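Local coordinates for transcriptional repressor (Vibrio fischeri, PDB 3KV1), which probably represses transcription as a DNA-binding regulator of the SorC family, with a domain thought to bind a sugar ligand, at residues E150-G155 and R219-V224. Sequence-based numbering, arbitrary orientation.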
loop_
_atom_site.group_PDB
_atom_site.type_symbol
_atom_site.label_atom_id
_atom_site.label_comp_id
_atom_site.label_asym_id
_atom_site.label_seq_id
_atom_site.Cartn_x
_atom_site.Cartn_y
_atom_site.Cartn_z
ATOM N N GLU A 150 15.426 -5.906 -11.653
ATOM C CA GLU A 150 16.479 -6.882 -11.896
ATOM C C GLU A 150 16.057 -8.314 -11.492
ATOM O O GLU A 150 16.515 -9.265 -12.077
ATOM C CB GLU A 150 17.730 -6.497 -11.069
ATOM C CG GLU A 150 18.521 -5.239 -11.589
ATOM C CD GLU A 150 18.011 -3.912 -11.041
ATOM O OE1 GLU A 150 18.740 -2.903 -11.178
ATOM O OE2 GLU A 150 16.910 -3.860 -10.440
ATOM N N PHE A 151 15.245 -8.435 -10.441
ATOM C CA PHE A 151 14.799 -9.734 -9.916
ATOM C C PHE A 151 13.293 -9.786 -9.821
ATOM O O PHE A 151 12.659 -8.742 -9.689
ATOM C CB PHE A 151 15.297 -9.947 -8.477
ATOM C CG PHE A 151 16.798 -9.892 -8.343
ATOM C CD1 PHE A 151 17.453 -8.649 -8.201
ATOM C CD2 PHE A 151 17.537 -11.074 -8.324
ATOM C CE1 PHE A 151 18.831 -8.587 -8.087
ATOM C CE2 PHE A 151 18.940 -11.020 -8.208
ATOM C CZ PHE A 151 19.570 -9.766 -8.081
ATOM N N ALA A 152 12.738 -11.014 -9.800
ATOM C CA ALA A 152 11.356 -11.209 -9.363
ATOM C C ALA A 152 11.387 -12.330 -8.347
ATOM O O ALA A 152 12.191 -13.263 -8.473
ATOM C CB ALA A 152 10.417 -11.568 -10.563
ATOM N N LEU A 153 10.553 -12.240 -7.323
ATOM C CA LEU A 153 10.510 -13.287 -6.318
ATOM C C LEU A 153 9.068 -13.807 -6.343
ATOM O O LEU A 153 8.133 -13.106 -5.972
ATOM C CB LEU A 153 10.910 -12.666 -4.974
ATOM C CG LEU A 153 10.867 -13.583 -3.770
ATOM C CD1 LEU A 153 11.961 -14.661 -3.948
ATOM C CD2 LEU A 153 11.146 -12.709 -2.558
ATOM N N VAL A 154 8.870 -15.010 -6.870
ATOM C CA VAL A 154 7.499 -15.476 -7.055
ATOM C C VAL A 154 7.346 -16.923 -6.618
ATOM O O VAL A 154 8.312 -17.707 -6.656
ATOM C CB VAL A 154 7.099 -15.351 -8.540
ATOM C CG1 VAL A 154 6.915 -13.871 -8.949
ATOM C CG2 VAL A 154 8.150 -16.068 -9.452
ATOM N N GLY A 155 6.138 -17.290 -6.222
ATOM C CA GLY A 155 5.877 -18.681 -5.889
ATOM C C GLY A 155 5.191 -19.320 -7.073
ATOM O O GLY A 155 4.602 -18.617 -7.904
ATOM N N ARG A 219 9.148 -12.621 -18.545
ATOM C CA ARG A 219 10.083 -13.146 -19.542
ATOM C C ARG A 219 11.270 -12.177 -19.722
ATOM O O ARG A 219 12.379 -12.602 -20.067
ATOM C CB ARG A 219 9.383 -13.372 -20.880
ATOM C CG ARG A 219 10.157 -14.238 -21.885
ATOM C CD ARG A 219 9.307 -14.537 -23.167
ATOM N NE ARG A 219 8.052 -15.213 -22.827
ATOM C CZ ARG A 219 7.983 -16.460 -22.372
ATOM N NH1 ARG A 219 9.093 -17.200 -22.269
ATOM N NH2 ARG A 219 6.804 -16.987 -22.054
ATOM N N GLN A 220 11.030 -10.886 -19.510
ATOM C CA GLN A 220 12.096 -9.888 -19.669
ATOM C C GLN A 220 12.708 -9.378 -18.357
ATOM O O GLN A 220 13.473 -8.434 -18.380
ATOM C CB GLN A 220 11.645 -8.699 -20.544
ATOM C CG GLN A 220 10.408 -7.937 -20.036
ATOM C CD GLN A 220 10.710 -6.928 -18.928
ATOM O OE1 GLN A 220 11.603 -6.086 -19.071
ATOM N NE2 GLN A 220 9.926 -6.970 -17.841
ATOM N N ILE A 221 12.390 -10.004 -17.223
ATOM C CA ILE A 221 13.060 -9.676 -15.968
ATOM C C ILE A 221 14.306 -10.581 -15.903
ATOM O O ILE A 221 14.207 -11.782 -16.087
ATOM C CB ILE A 221 12.112 -9.879 -14.741
ATOM C CG1 ILE A 221 11.091 -8.724 -14.697
ATOM C CG2 ILE A 221 12.906 -9.980 -13.418
ATOM C CD1 ILE A 221 10.109 -8.823 -13.538
ATOM N N PRO A 222 15.492 -9.989 -15.652
ATOM C CA PRO A 222 16.724 -10.807 -15.764
ATOM C C PRO A 222 16.806 -11.989 -14.802
ATOM O O PRO A 222 17.402 -12.998 -15.157
ATOM C CB PRO A 222 17.835 -9.806 -15.398
ATOM C CG PRO A 222 17.265 -8.462 -15.761
ATOM C CD PRO A 222 15.775 -8.553 -15.501
ATOM N N ASN A 223 16.250 -11.871 -13.598
ATOM C CA ASN A 223 16.435 -12.910 -12.609
ATOM C C ASN A 223 15.130 -13.266 -11.901
ATOM O O ASN A 223 14.876 -12.768 -10.796
ATOM C CB ASN A 223 17.462 -12.472 -11.548
ATOM C CG ASN A 223 18.838 -12.203 -12.148
ATOM O OD1 ASN A 223 19.528 -13.126 -12.564
ATOM N ND2 ASN A 223 19.198 -10.940 -12.245
ATOM N N VAL A 224 14.336 -14.111 -12.544
ATOM C CA VAL A 224 13.065 -14.570 -11.978
ATOM C C VAL A 224 13.393 -15.742 -11.073
ATOM O O VAL A 224 13.878 -16.790 -11.521
ATOM C CB VAL A 224 12.101 -14.960 -13.103
ATOM C CG1 VAL A 224 10.850 -15.630 -12.564
ATOM C CG2 VAL A 224 11.742 -13.666 -13.943
#
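Glu150 and Asn223 meet where strands 151-158 and 223-227 first come together, and there the asparagine adds a side-chain hydrogen bond to the backbone pairing. The carbonyl oxygen of Glu150 accepts Asn223 ND2 at 3.2 Å, from above the carbonyl plane, and also a weak, bent bond from Asn223 N; the Pro222 ring packs against the same oxygen, with CD 3.6 Å from Glu150 O. The Glu150 carboxylate turns elsewhere, its OE2 taking the backbone N-H of Ala58.

Phe151 lies alongside Asn223, both pointing to one face of the sheet. With CG beside the backbone N in each (chi1 -59° and -61°), ring and amide run the same way, their planes 30° apart: Phe151 CD2 rests 3.5 Å from Asn223 CB, while Asn223 ND2 hovers over the rim of the ring. Asn223 OD1 is bound by Lys23 NZ.

Ala152 N then donates a straighter bond to Asn223 O (2.9 Å), and the Ala152 methyl, on the face opposite the Phe151 ring, meets Ile221 CD1 at 4.1 Å and Val224 CG2. Beyond it, Val154 CG2 reaches Val224 CG1.

Strand 151-158 runs between its parallel neighbours 58-61 and 223-227, and also pairs antiparallel with strand 185-189; Tyr48 of helix 34-52 packs against both Phe151 and Asn223, a helix-covered, largely parallel sheet consistent with a Rossmann-like fold.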